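Local atomic coordinates of 4-hydroxy-3-methylbut-2-enyl diphosphate reductase (Aquifex aeolicus, PDB entry 3DNF), a protein that catalyses the reductive conversion of (E)-4-hydroxy-3-methylbut-2-enyl diphosphate into isopentenyl and dimethylallyl diphosphate, the last step of the non-mevalonate pathway, using an iron-sulfur cluster. Residues His74-Pro77 with Pro78-Glu82; Gly177-Ala180 with Leu181-Glu185; Arg225-Tyr228 with Tyr229-Lys232; Glu242-Glu245 with Glu246-Pro249; Glu272-Lys275 with Ser276-Glu280. One frame throughout, in Å; residues are numbered along the deposited sequence. Where two conformers were deposited one is given.

Contact 1: His74-Pro77 with Pro78-Glu82; sequences HGIP and PEKEE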
loop_
_atom_site.group_PDB
_atom_site.type_symbol
_atom_site.label_atom_id
_atom_site.label_comp_id
_atom_site.label_asym_id
_atom_site.label_seq_id
_atom_site.Cartn_x
_atom_site.Cartn_y
_atom_site.Cartn_z
ATOM N N HIS B 74 -12.286 -23.484 -3.856
ATOM C CA HIS B 74 -10.902 -22.950 -3.769
ATOM C C HIS B 74 -10.064 -23.188 -5.015
ATOM O O HIS B 74 -9.010 -22.577 -5.189
ATOM C CB HIS B 74 -10.174 -23.352 -2.447
ATOM C CG HIS B 74 -9.947 -24.824 -2.268
ATOM N ND1 HIS B 74 -9.390 -25.626 -3.244
ATOM C CD2 HIS B 74 -10.136 -25.625 -1.191
ATOM C CE1 HIS B 74 -9.291 -26.868 -2.798
ATOM N NE2 HIS B 74 -9.721 -26.890 -1.547
ATOM N N GLY B 75 -10.541 -24.045 -5.918
ATOM C CA GLY B 75 -9.773 -24.250 -7.142
ATOM C C GLY B 75 -8.569 -25.166 -6.982
ATOM O O GLY B 75 -8.211 -25.623 -5.860
ATOM N N ILE B 76 -7.932 -25.434 -8.112
ATOM C CA ILE B 76 -6.776 -26.303 -8.159
ATOM C C ILE B 76 -5.822 -25.813 -9.247
ATOM O O ILE B 76 -6.229 -25.088 -10.162
ATOM C CB ILE B 76 -7.141 -27.833 -8.362
ATOM C CG1 ILE B 76 -7.914 -28.034 -9.661
ATOM C CG2 ILE B 76 -7.802 -28.439 -7.085
ATOM C CD1 ILE B 76 -8.127 -29.530 -9.959
ATOM N N PRO B 77 -4.544 -26.226 -9.168
ATOM C CA PRO B 77 -3.629 -25.874 -10.287
ATOM C C PRO B 77 -4.154 -26.350 -11.650
ATOM O O PRO B 77 -4.758 -27.447 -11.710
ATOM C CB PRO B 77 -2.317 -26.547 -9.892
ATOM C CG PRO B 77 -2.389 -26.602 -8.360
ATOM C CD PRO B 77 -3.854 -26.932 -8.067
ATOM N N PRO B 78 -3.923 -25.562 -12.715
ATOM C CA PRO B 78 -4.454 -25.943 -14.024
ATOM C C PRO B 78 -3.901 -27.291 -14.528
ATOM O O PRO B 78 -4.625 -28.076 -15.160
ATOM C CB PRO B 78 -4.077 -24.761 -14.918
ATOM C CG PRO B 78 -2.873 -24.160 -14.258
ATOM C CD PRO B 78 -3.112 -24.320 -12.781
ATOM N N GLU B 79 -2.630 -27.589 -14.265
ATOM C CA GLU B 79 -2.110 -28.896 -14.661
ATOM C C GLU B 79 -2.754 -30.118 -13.936
ATOM O O GLU B 79 -2.725 -31.239 -14.447
ATOM C CB GLU B 79 -0.566 -28.924 -14.517
ATOM C CG GLU B 79 -0.077 -28.898 -13.061
ATOM C CD GLU B 79 0.154 -27.483 -12.484
ATOM O OE1 GLU B 79 -0.456 -26.465 -12.929
ATOM O OE2 GLU B 79 0.942 -27.413 -11.513
ATOM N N LYS B 80 -3.293 -29.898 -12.732
ATOM C CA LYS B 80 -3.986 -30.969 -12.009
ATOM C C LYS B 80 -5.379 -31.137 -12.574
ATOM O O LYS B 80 -5.855 -32.278 -12.729
ATOM C CB LYS B 80 -4.054 -30.707 -10.495
ATOM C CG LYS B 80 -4.513 -31.955 -9.715
ATOM C CD LYS B 80 -4.493 -31.752 -8.196
ATOM C CE LYS B 80 -4.932 -33.029 -7.499
ATOM N NZ LYS B 80 -4.680 -32.935 -6.016
ATOM N N GLU B 81 -6.027 -30.008 -12.880
ATOM C CA GLU B 81 -7.326 -30.078 -13.561
ATOM C C GLU B 81 -7.166 -30.847 -14.880
ATOM O O GLU B 81 -7.984 -31.749 -15.189
ATOM C CB GLU B 81 -7.833 -28.677 -13.854
ATOM C CG GLU B 81 -9.230 -28.732 -14.474
ATOM C CD GLU B 81 -9.857 -27.356 -14.638
ATOM O OE1 GLU B 81 -9.533 -26.472 -13.831
ATOM O OE2 GLU B 81 -10.670 -27.176 -15.579
ATOM N N GLU B 82 -6.105 -30.562 -15.621
ATOM C CA GLU B 82 -5.869 -31.247 -16.891
ATOM C C GLU B 82 -5.577 -32.740 -16.673
ATOM O O GLU B 82 -6.033 -33.573 -17.442
ATOM C CB GLU B 82 -4.773 -30.561 -17.740
ATOM C CG GLU B 82 -4.558 -31.194 -19.116
ATOM C CD GLU B 82 -5.758 -31.091 -20.086
ATOM O OE1 GLU B 82 -6.747 -30.357 -19.830
ATOM O OE2 GLU B 82 -5.685 -31.766 -21.148
HETATM O O HOH W 1 -7.370 -25.268 -12.516
#

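Contact 2: Gly177-Ala180 with Leu181-Glu185; sequences GEIA and LWVKE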
loop_
_atom_site.group_PDB
_atom_site.type_symbol
_atom_site.label_atom_id
_atom_site.label_comp_id
_atom_site.label_asym_id
_atom_site.label_seq_id
_atom_site.Cartn_x
_atom_site.Cartn_y
_atom_site.Cartn_z
ATOM N N GLY B 177 1.275 -1.040 1.637
ATOM C CA GLY B 177 1.897 0.218 2.010
ATOM C C GLY B 177 3.400 0.050 2.126
ATOM O O GLY B 177 4.161 0.867 1.630
ATOM N N GLU B 178 3.819 -1.054 2.746
ATOM C CA GLU B 178 5.234 -1.297 2.949
ATOM C C GLU B 178 5.975 -1.500 1.633
ATOM O O GLU B 178 6.980 -0.828 1.366
ATOM C CB GLU B 178 5.448 -2.476 3.911
ATOM C CG GLU B 178 6.915 -2.630 4.365
ATOM C CD GLU B 178 7.490 -1.429 5.134
ATOM O OE1 GLU B 178 6.743 -0.691 5.819
ATOM O OE2 GLU B 178 8.719 -1.229 5.051
ATOM N N ILE B 179 5.480 -2.400 0.785
ATOM C CA ILE B 179 6.130 -2.619 -0.522
ATOM C C ILE B 179 6.230 -1.307 -1.333
ATOM O O ILE B 179 7.274 -1.025 -1.919
ATOM C CB ILE B 179 5.463 -3.771 -1.314
ATOM C CG1 ILE B 179 5.715 -5.110 -0.595
ATOM C CG2 ILE B 179 5.967 -3.876 -2.774
ATOM C CD1 ILE B 179 4.961 -6.267 -1.197
ATOM N N ALA B 180 5.169 -0.502 -1.317
ATOM C CA ALA B 180 5.133 0.785 -2.031
ATOM C C ALA B 180 6.261 1.757 -1.618
ATOM O O ALA B 180 6.709 2.601 -2.408
ATOM C CB ALA B 180 3.798 1.438 -1.840
ATOM N N LEU B 181 6.695 1.648 -0.362
ATOM C CA LEU B 181 7.771 2.523 0.129
ATOM C C LEU B 181 9.120 2.116 -0.424
ATOM O O LEU B 181 10.046 2.927 -0.482
ATOM C CB LEU B 181 7.817 2.494 1.664
ATOM C CG LEU B 181 6.629 3.155 2.386
ATOM C CD1 LEU B 181 6.941 3.236 3.891
ATOM C CD2 LEU B 181 6.348 4.536 1.824
ATOM N N TRP B 182 9.244 0.841 -0.785
ATOM C CA TRP B 182 10.546 0.277 -1.158
ATOM C C TRP B 182 10.759 0.070 -2.658
ATOM O O TRP B 182 11.904 -0.003 -3.121
ATOM C CB TRP B 182 10.776 -1.038 -0.419
ATOM C CG TRP B 182 11.057 -0.847 1.031
ATOM C CD1 TRP B 182 10.157 -0.860 2.057
ATOM C CD2 TRP B 182 12.339 -0.612 1.620
ATOM N NE1 TRP B 182 10.802 -0.649 3.253
ATOM C CE2 TRP B 182 12.141 -0.486 3.013
ATOM C CE3 TRP B 182 13.640 -0.489 1.103
ATOM C CZ2 TRP B 182 13.198 -0.257 3.901
ATOM C CZ3 TRP B 182 14.693 -0.241 1.983
ATOM C CH2 TRP B 182 14.465 -0.126 3.369
ATOM N N VAL B 183 9.682 -0.039 -3.429
ATOM C CA VAL B 183 9.842 -0.295 -4.863
ATOM C C VAL B 183 9.274 0.823 -5.737
ATOM O O VAL B 183 8.380 1.560 -5.313
ATOM C CB VAL B 183 9.341 -1.712 -5.339
ATOM C CG1 VAL B 183 9.773 -2.879 -4.381
ATOM C CG2 VAL B 183 7.874 -1.715 -5.576
ATOM N N LYS B 184 9.751 0.913 -6.971
ATOM C CA LYS B 184 9.447 2.079 -7.796
ATOM C C LYS B 184 7.982 2.164 -8.188
ATOM O O LYS B 184 7.432 3.245 -8.230
ATOM C CB LYS B 184 10.266 2.081 -9.067
ATOM C CG LYS B 184 9.985 3.265 -10.002
ATOM C CD LYS B 184 10.638 3.030 -11.371
ATOM C CE LYS B 184 10.668 4.306 -12.202
ATOM N NZ LYS B 184 11.999 4.454 -12.901
ATOM N N GLU B 185 7.397 1.010 -8.501
ATOM C CA GLU B 185 6.066 0.960 -9.043
ATOM C C GLU B 185 5.323 -0.256 -8.519
ATOM O O GLU B 185 5.797 -1.383 -8.606
ATOM C CB GLU B 185 6.132 0.950 -10.566
ATOM C CG GLU B 185 4.840 0.679 -11.202
ATOM C CD GLU B 185 4.900 0.744 -12.703
ATOM O OE1 GLU B 185 5.667 1.572 -13.256
ATOM O OE2 GLU B 185 4.149 -0.034 -13.326
#

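Contact 3: Arg225-Tyr228 with Tyr229-Lys232; sequences RRLY and YISK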
loop_
_atom_site.group_PDB
_atom_site.type_symbol
_atom_site.label_atom_id
_atom_site.label_comp_id
_atom_site.label_asym_id
_atom_site.label_seq_id
_atom_site.Cartn_x
_atom_site.Cartn_y
_atom_site.Cartn_z
ATOM N N ARG B 225 -16.532 -18.042 15.394
ATOM C CA ARG B 225 -16.181 -17.519 16.719
ATOM C C ARG B 225 -16.104 -15.991 16.737
ATOM O O ARG B 225 -16.352 -15.363 17.772
ATOM C CB ARG B 225 -14.868 -18.136 17.226
ATOM C CG ARG B 225 -15.040 -19.530 17.824
ATOM C CD ARG B 225 -13.755 -20.059 18.478
ATOM N NE ARG B 225 -12.996 -20.867 17.527
ATOM C CZ ARG B 225 -11.810 -20.541 17.025
ATOM N NH1 ARG B 225 -11.201 -19.422 17.402
ATOM N NH2 ARG B 225 -11.227 -21.353 16.156
ATOM N N ARG B 226 -15.759 -15.400 15.593
ATOM C CA ARG B 226 -15.668 -13.950 15.484
ATOM C C ARG B 226 -17.067 -13.374 15.443
ATOM O O ARG B 226 -17.325 -12.348 16.067
ATOM C CB ARG B 226 -14.880 -13.539 14.246
ATOM C CG ARG B 226 -14.035 -12.287 14.427
ATOM C CD ARG B 226 -12.800 -12.408 13.531
ATOM N NE ARG B 226 -12.021 -11.174 13.434
ATOM C CZ ARG B 226 -11.079 -10.958 12.517
ATOM N NH1 ARG B 226 -10.800 -11.892 11.613
ATOM N NH2 ARG B 226 -10.414 -9.808 12.497
ATOM N N LEU B 227 -17.964 -14.051 14.719
ATOM C CA LEU B 227 -19.389 -13.706 14.700
ATOM C C LEU B 227 -19.978 -13.727 16.105
ATOM O O LEU B 227 -20.726 -12.814 16.480
ATOM C CB LEU B 227 -20.185 -14.647 13.787
ATOM C CG LEU B 227 -20.295 -14.377 12.290
ATOM C CD1 LEU B 227 -21.331 -15.342 11.686
ATOM C CD2 LEU B 227 -20.647 -12.923 11.980
ATOM N N TYR B 228 -19.633 -14.747 16.891
ATOM C CA TYR B 228 -20.042 -14.773 18.301
ATOM C C TYR B 228 -19.539 -13.562 19.101
ATOM O O TYR B 228 -20.341 -12.859 19.709
ATOM C CB TYR B 228 -19.662 -16.085 19.000
ATOM C CG TYR B 228 -19.864 -16.037 20.508
ATOM C CD1 TYR B 228 -21.151 -16.051 21.058
ATOM C CD2 TYR B 228 -18.773 -15.966 21.381
ATOM C CE1 TYR B 228 -21.342 -15.998 22.440
ATOM C CE2 TYR B 228 -18.960 -15.914 22.751
ATOM C CZ TYR B 228 -20.244 -15.933 23.262
ATOM O OH TYR B 228 -20.441 -15.883 24.611
ATOM N N TYR B 229 -18.229 -13.310 19.074
ATOM C CA TYR B 229 -17.632 -12.216 19.862
ATOM C C TYR B 229 -18.195 -10.851 19.495
ATOM O O TYR B 229 -18.549 -10.064 20.373
ATOM C CB TYR B 229 -16.114 -12.182 19.700
ATOM C CG TYR B 229 -15.386 -13.333 20.339
ATOM C CD1 TYR B 229 -14.598 -14.182 19.568
ATOM C CD2 TYR B 229 -15.471 -13.570 21.717
ATOM C CE1 TYR B 229 -13.922 -15.241 20.130
ATOM C CE2 TYR B 229 -14.792 -14.631 22.298
ATOM C CZ TYR B 229 -14.020 -15.465 21.491
ATOM O OH TYR B 229 -13.331 -16.521 22.032
ATOM N N ILE B 230 -18.273 -10.584 18.190
ATOM C CA ILE B 230 -18.828 -9.331 17.668
ATOM C C ILE B 230 -20.247 -9.086 18.202
ATOM O O ILE B 230 -20.583 -7.968 18.602
ATOM C CB ILE B 230 -18.764 -9.295 16.104
ATOM C CG1 ILE B 230 -19.139 -7.928 15.537
ATOM C CG2 ILE B 230 -19.642 -10.351 15.473
ATOM C CD1 ILE B 230 -19.043 -7.883 14.007
ATOM N N SER B 231 -21.048 -10.150 18.237
ATOM C CA SER B 231 -22.427 -10.094 18.706
ATOM C C SER B 231 -22.504 -9.954 20.229
ATOM O O SER B 231 -23.246 -9.115 20.732
ATOM C CB SER B 231 -23.189 -11.337 18.249
ATOM O OG SER B 231 -24.525 -11.325 18.743
ATOM N N LYS B 232 -21.722 -10.775 20.933
ATOM C CA LYS B 232 -21.637 -10.798 22.397
ATOM C C LYS B 232 -21.226 -9.433 22.965
ATOM O O LYS B 232 -21.579 -9.082 24.091
ATOM C CB LYS B 232 -20.650 -11.901 22.827
ATOM C CG LYS B 232 -20.423 -12.048 24.324
ATOM C CD LYS B 232 -21.600 -12.723 25.015
ATOM C CE LYS B 232 -21.370 -12.796 26.515
ATOM N NZ LYS B 232 -22.458 -13.700 27.166
#

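Contact 4: Glu242-Glu245 with Glu246-Pro249; sequences ETAE and ELQP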
loop_
_atom_site.group_PDB
_atom_site.type_symbol
_atom_site.label_atom_id
_atom_site.label_comp_id
_atom_site.label_asym_id
_atom_site.label_seq_id
_atom_site.Cartn_x
_atom_site.Cartn_y
_atom_site.Cartn_z
ATOM N N GLU B 242 -23.692 -25.247 17.913
ATOM C CA GLU B 242 -23.389 -26.081 16.745
ATOM C C GLU B 242 -24.637 -26.803 16.222
ATOM O O GLU B 242 -24.731 -27.117 15.028
ATOM C CB GLU B 242 -22.303 -27.099 17.088
ATOM C CG GLU B 242 -20.906 -26.517 17.145
ATOM C CD GLU B 242 -19.848 -27.564 17.444
ATOM O OE1 GLU B 242 -20.147 -28.526 18.191
ATOM O OE2 GLU B 242 -18.710 -27.419 16.942
ATOM N N THR B 243 -25.585 -27.055 17.123
ATOM C CA THR B 243 -26.815 -27.780 16.807
ATOM C C THR B 243 -27.999 -27.140 17.525
ATOM O O THR B 243 -27.836 -26.559 18.609
ATOM C CB THR B 243 -26.699 -29.288 17.227
ATOM O OG1 THR B 243 -25.569 -29.883 16.574
ATOM C CG2 THR B 243 -27.942 -30.083 16.834
ATOM N N ALA B 244 -29.185 -27.253 16.926
ATOM C CA ALA B 244 -30.443 -26.880 17.590
ATOM C C ALA B 244 -30.634 -27.548 18.964
ATOM O O ALA B 244 -31.356 -27.020 19.822
ATOM C CB ALA B 244 -31.628 -27.186 16.686
ATOM N N GLU B 245 -29.989 -28.703 19.160
ATOM C CA GLU B 245 -30.018 -29.442 20.431
ATOM C C GLU B 245 -29.550 -28.592 21.605
ATOM O O GLU B 245 -29.992 -28.792 22.735
ATOM C CB GLU B 245 -29.144 -30.702 20.360
ATOM C CG GLU B 245 -29.627 -31.788 19.402
ATOM C CD GLU B 245 -31.059 -32.233 19.666
ATOM O OE1 GLU B 245 -31.807 -32.410 18.681
ATOM O OE2 GLU B 245 -31.438 -32.404 20.846
ATOM N N GLU B 246 -28.659 -27.647 21.325
ATOM C CA GLU B 246 -28.056 -26.818 22.365
ATOM C C GLU B 246 -28.943 -25.658 22.828
ATOM O O GLU B 246 -28.715 -25.097 23.905
ATOM C CB GLU B 246 -26.692 -26.314 21.905
ATOM C CG GLU B 246 -25.726 -27.435 21.566
ATOM C CD GLU B 246 -24.464 -26.937 20.905
ATOM O OE1 GLU B 246 -23.724 -26.144 21.527
ATOM O OE2 GLU B 246 -24.205 -27.346 19.760
ATOM N N LEU B 247 -29.953 -25.320 22.027
ATOM C CA LEU B 247 -30.900 -24.248 22.349
ATOM C C LEU B 247 -31.638 -24.491 23.664
ATOM O O LEU B 247 -32.546 -25.327 23.736
ATOM C CB LEU B 247 -31.918 -24.057 21.218
ATOM C CG LEU B 247 -31.424 -23.434 19.911
ATOM C CD1 LEU B 247 -32.421 -23.663 18.770
ATOM C CD2 LEU B 247 -31.123 -21.942 20.090
ATOM N N GLN B 248 -31.239 -23.756 24.696
ATOM C CA GLN B 248 -31.854 -23.881 26.015
ATOM C C GLN B 248 -33.155 -23.094 26.048
ATOM O O GLN B 248 -33.155 -21.900 25.736
ATOM C CB GLN B 248 -30.911 -23.375 27.106
ATOM C CG GLN B 248 -29.634 -24.192 27.262
ATOM C CD GLN B 248 -28.653 -23.572 28.241
ATOM O OE1 GLN B 248 -27.439 -23.635 28.043
ATOM N NE2 GLN B 248 -29.173 -22.966 29.302
ATOM N N PRO B 249 -34.270 -23.757 26.418
ATOM C CA PRO B 249 -35.566 -23.076 26.536
ATOM C C PRO B 249 -35.467 -21.833 27.420
ATOM O O PRO B 249 -36.203 -20.862 27.211
ATOM C CB PRO B 249 -36.454 -24.131 27.203
ATOM C CG PRO B 249 -35.853 -25.430 26.799
ATOM C CD PRO B 249 -34.372 -25.191 26.754
#

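Contact 5: Glu272-Lys275 with Ser276-Glu280; sequences EQVK and SRIQE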
loop_
_atom_site.group_PDB
_atom_site.type_symbol
_atom_site.label_atom_id
_atom_site.label_comp_id
_atom_site.label_asym_id
_atom_site.label_seq_id
_atom_site.Cartn_x
_atom_site.Cartn_y
_atom_site.Cartn_z
ATOM N N GLU B 272 -32.409 -23.513 9.435
ATOM C CA GLU B 272 -33.851 -23.797 9.530
ATOM C C GLU B 272 -34.194 -24.708 10.700
ATOM O O GLU B 272 -35.241 -24.536 11.334
ATOM C CB GLU B 272 -34.391 -24.383 8.220
ATOM C CG GLU B 272 -34.278 -23.438 7.013
ATOM C CD GLU B 272 -34.918 -22.068 7.259
ATOM O OE1 GLU B 272 -36.063 -22.030 7.744
ATOM O OE2 GLU B 272 -34.264 -21.038 6.973
ATOM N N GLN B 273 -33.317 -25.671 10.982
ATOM C CA GLN B 273 -33.465 -26.554 12.136
ATOM C C GLN B 273 -33.480 -25.742 13.424
ATOM O O GLN B 273 -34.298 -25.985 14.310
ATOM C CB GLN B 273 -32.335 -27.578 12.191
ATOM C CG GLN B 273 -32.500 -28.746 11.235
ATOM C CD GLN B 273 -31.606 -29.923 11.571
ATOM O OE1 GLN B 273 -31.841 -31.032 11.098
ATOM N NE2 GLN B 273 -30.573 -29.691 12.381
ATOM N N VAL B 274 -32.570 -24.774 13.508
ATOM C CA VAL B 274 -32.481 -23.872 14.650
ATOM C C VAL B 274 -33.720 -22.960 14.759
ATOM O O VAL B 274 -34.320 -22.841 15.837
ATOM C CB VAL B 274 -31.160 -23.064 14.614
ATOM C CG1 VAL B 274 -31.166 -21.922 15.652
ATOM C CG2 VAL B 274 -29.981 -24.003 14.842
ATOM N N LYS B 275 -34.106 -22.353 13.635
ATOM C CA LYS B 275 -35.269 -21.472 13.569
ATOM C C LYS B 275 -36.547 -22.160 14.046
ATOM O O LYS B 275 -37.280 -21.602 14.861
ATOM C CB LYS B 275 -35.456 -20.913 12.151
ATOM C CG LYS B 275 -36.706 -20.057 11.953
ATOM C CD LYS B 275 -36.748 -19.490 10.551
ATOM C CE LYS B 275 -38.011 -18.697 10.337
ATOM N NZ LYS B 275 -37.715 -17.519 9.484
ATOM N N SER B 276 -36.823 -23.361 13.547
ATOM C CA SER B 276 -38.079 -24.011 13.921
ATOM C C SER B 276 -38.047 -24.675 15.302
ATOM O O SER B 276 -39.098 -24.981 15.866
ATOM C CB SER B 276 -38.589 -24.960 12.830
ATOM O OG SER B 276 -37.544 -25.704 12.256
ATOM N N ARG B 277 -36.850 -24.883 15.849
ATOM C CA ARG B 277 -36.730 -25.311 17.248
ATOM C C ARG B 277 -37.006 -24.123 18.167
ATOM O O ARG B 277 -37.645 -24.279 19.211
ATOM C CB ARG B 277 -35.369 -25.991 17.526
ATOM C CG ARG B 277 -34.976 -26.223 19.009
ATOM C CD ARG B 277 -36.139 -26.523 19.966
ATOM N NE ARG B 277 -36.325 -27.938 20.265
ATOM C CZ ARG B 277 -36.892 -28.400 21.376
ATOM N NH1 ARG B 277 -37.333 -27.562 22.311
ATOM N NH2 ARG B 277 -37.017 -29.708 21.557
ATOM N N ILE B 278 -36.548 -22.936 17.769
ATOM C CA ILE B 278 -36.871 -21.700 18.501
ATOM C C ILE B 278 -38.382 -21.441 18.491
ATOM O O ILE B 278 -38.960 -21.079 19.520
ATOM C CB ILE B 278 -36.063 -20.482 17.974
ATOM C CG1 ILE B 278 -34.580 -20.643 18.334
ATOM C CG2 ILE B 278 -36.603 -19.172 18.537
ATOM C CD1 ILE B 278 -33.645 -19.693 17.618
ATOM N N GLN B 279 -39.015 -21.664 17.339
ATOM C CA GLN B 279 -40.478 -21.586 17.219
ATOM C C GLN B 279 -41.209 -22.650 18.044
ATOM O O GLN B 279 -42.354 -22.442 18.449
ATOM C CB GLN B 279 -40.910 -21.665 15.752
ATOM C CG GLN B 279 -40.780 -20.346 15.007
ATOM C CD GLN B 279 -40.739 -20.513 13.499
ATOM O OE1 GLN B 279 -40.242 -21.514 12.983
ATOM N NE2 GLN B 279 -41.256 -19.521 12.780
ATOM N N GLU B 280 -40.538 -23.778 18.280
ATOM C CA GLU B 280 -41.059 -24.862 19.110
ATOM C C GLU B 280 -40.900 -24.551 20.602
ATOM O O GLU B 280 -41.692 -25.016 21.425
ATOM C CB GLU B 280 -40.351 -26.177 18.771
ATOM C CG GLU B 280 -41.058 -27.413 19.297
ATOM C CD GLU B 280 -40.094 -28.495 19.740
ATOM O OE1 GLU B 280 -39.459 -29.125 18.870
ATOM O OE2 GLU B 280 -39.982 -28.720 20.964
#

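Contact 1: His74-Pro77 with Pro78-Glu82
P77 and P78 meet at the start of helix 78-86, where P77 holds the N-cap position and the chain leaves the loop that carries H74, predicted to bind the substrate 4-hydroxy-3-methylbut-2-enyl diphosphate. P78 sets its CD 3.7 Å from CB of P77; its ring, which brings no N-H to the first turn, also packs on Y133 and A136 of helix 125-136. E79 bends back, its CG lying between the backbone N and the carbonyl carbon (chi1 70°), and lays its carboxylate by CB of P77, while OE2 forms a salt bridge with R135. K80 gives its N-H weakly to P77 O. E81 closes the first helical turn with a straighter bond from N to P77 O, 3.1 Å long, and its backbone lies against CD1 of I76. The E81 side chain runs out extended; OE2 pairs with R85, and OE1 lies 2.8 Å from the oxygen of a water that also sits 2.6 Å from I76 O.

Contact 2: Gly177-Ala180 with Leu181-Glu185
W182 and E178 lie side by side one turn apart near the C-terminal end of helix 169-182, within the beta-alpha-beta unit of strands 158-163 and 185-189. From W182 CB, which lies 3.8 Å from I179 O, the side chain turns back along the helix, because CG stands anti to the carbonyl carbon (chi1 -72°). CG passes E178 O at 4.1 Å, and CD1 comes nearer, 3.3 Å from that same carbonyl oxygen, which lies at the edge of the indole and in its plane. NE1 then donates to E178 OE2 over 2.8 Å. The acceptor stays close to the ring plane, but the bond is bent (140°) and meets the carboxylate on its anti side and somewhat out of its plane, with the two planes 47° apart. E178 reaches this place by a bend at chi2; its other oxygen, OE1, forms a salt bridge with K173 of the second subunit.

Beside this pair, I179 O takes both W182 N and V183 N, and CG2 of I179 lies 4.0 Å from CG2 of V183, the two side chains packing on V159 of strand 158-163. L181 rests on F172 of the second subunit. With one oxygen given to the indole and the other to a lysine across the interface, the E178 carboxylate is restrained from turning, and its negative charge is probably stabilised by both partners.

Contact 3: Arg225-Tyr228 with Tyr229-Lys232
R225 sets its CB 4.2 Å from CE1 of the Y229 ring, and its carbonyl accepts the N-H of Y229, although the modelled position of that oxygen is less certain. The guanidinium end leaves the helix for the carbonyls of K219 and, more weakly, N220. R226 contributes chiefly backbone: its O receives I230 N at 2.9 Å in a nearly straight bond (170°), and its CA sits at the edge of the Y229 ring. L227, on the buried side, brings CD2 to 4.5 Å from CG2 of I230, and both residues pack on V203 of helix 195-206. These i to i+3 and i to i+4 contacts run along helix 222-234, the crossover between strands 212-216 and 238-241 in a beta-alpha-beta unit. Y228 carries the largest part. With CG anti to the backbone N (chi1 170°), its ring extends alongside K232, whose CB stands over one face in a CH-pi contact, 4.2 Å from the ring centroid. The lysine chain continues past the ring, placing CD 3.4 Å from OH of Y228, and NZ ends on P236 O. Replacing Y228 with an alanine is likely to leave the aliphatic chain of K232 without the ring it lies along. Toward Y229 the rings are oblique, their planes at 56°, and CD2 of Y228 lies over one face of its neighbour near the rim, 4.1 Å from Y229 CD2.

Contact 4: Glu242-Glu245 with Glu246-Pro249
The loop that follows strand 238-241 tightens into a short 3-10 turn that starts at A244 and runs into E246, and the carboxylate of E246 folds back on the two peptide N-H groups that lead into it. E246 OE2 accepts both, from E242 N at 2.8 Å and from T243 N at 3.0 Å. The donors come from the same face of the carboxylate, well above its plane, so a single oxygen clasps two consecutive peptide nitrogens. The side chain leaves with CG anti to its own carbonyl carbon (chi1 -59°); CB and CG pass T243 O, and the extended chain beyond CG carries the carboxylate to E242 N and T243 N. The backbone bonds in the other direction: E246 N gives its hydrogen to T243 O over 3.0 Å, and L247 N binds A244 O at 3.1 Å, each spanning three residues as in a 3-10 turn. Two N-H groups on one oxygen would be expected to favour its negative charge, which also has to tolerate OE1 of E242 at 4.5 Å. The other carboxylate oxygen of E242, OE2, takes the backbone N-H of K219. On the inner side L247 sets CB 3.3 Å from A244 O, while its CD1 lies 4.2 Å from CB of A244. These two apolar side chains face helix 268-281: A244 packs on V274, and L247 on V274, R277 and I278, while L247 and E246 also touch I241 of strand 238-241.

Contact 5: Glu272-Lys275 with Ser276-Glu280
E272 O is gripped twice by S276 on helix 268-281: once from S276 N at 3.0 Å and once from its hydroxyl OG at 2.7 Å, the donors arriving from opposite faces of the carbonyl plane. The hydroxyl turns back because OG lies between the backbone N and the carbonyl carbon (chi1 41°). Backbone bonds continue the helical pattern: R277 N to Q273 O, I278 N to V274 O and Q279 N to K275 O, the last two both 3.0 Å. R277 also makes a weak bond to V274 O. Among charged groups, NH2 of R277 and OE2 of E280 form a salt bridge in which the carboxylate oxygen stands over the guanidinium face, so the attraction is one of charge alone. Looser van der Waals contact joins K275 and Q279, whose side chains cross at an angle: CG of K275 is 4.0 Å from Q279 OE1, and CE is 4.1 Å from NE2. An alanine at Q279 removes the amide beside K275 CG and CE, which is likely to leave the lysine chain freer to turn. The apolar pair is V274 and I278, side by side, with CG1 of the valine 3.9 Å from CD1 of the isoleucine. Both face the parallel sheet, packing on I260 of strand 257-262 and I214 of strand 212-216, whereas K275 and Q279 reach strand 3-6 at I6 and I4.

Contacts 4 and 5 are the one pair that touch: their centres are about 9 Å apart, and L247 CD1 lies 3.6 Å from V274 O. Contact 3 belongs to the same parallel sheet unit, about 17 Å from contact 4 between centres. Contacts 1 and 2 lie with the other two sheets, about 32 Å apart between centres; contact 2, at the subunit interface, is about 53 Å from contact 5, centre to centre. Contact 1 holds H74, predicted to bind the substrate; the R226 side chain is about 4 Å from that of N223, and that of E242 about 7 Å from that of S221, both likewise predicted. The iron-sulfur cluster is similarly far from the side chains of I76 (about 13 Å) and L227 (about 12 Å).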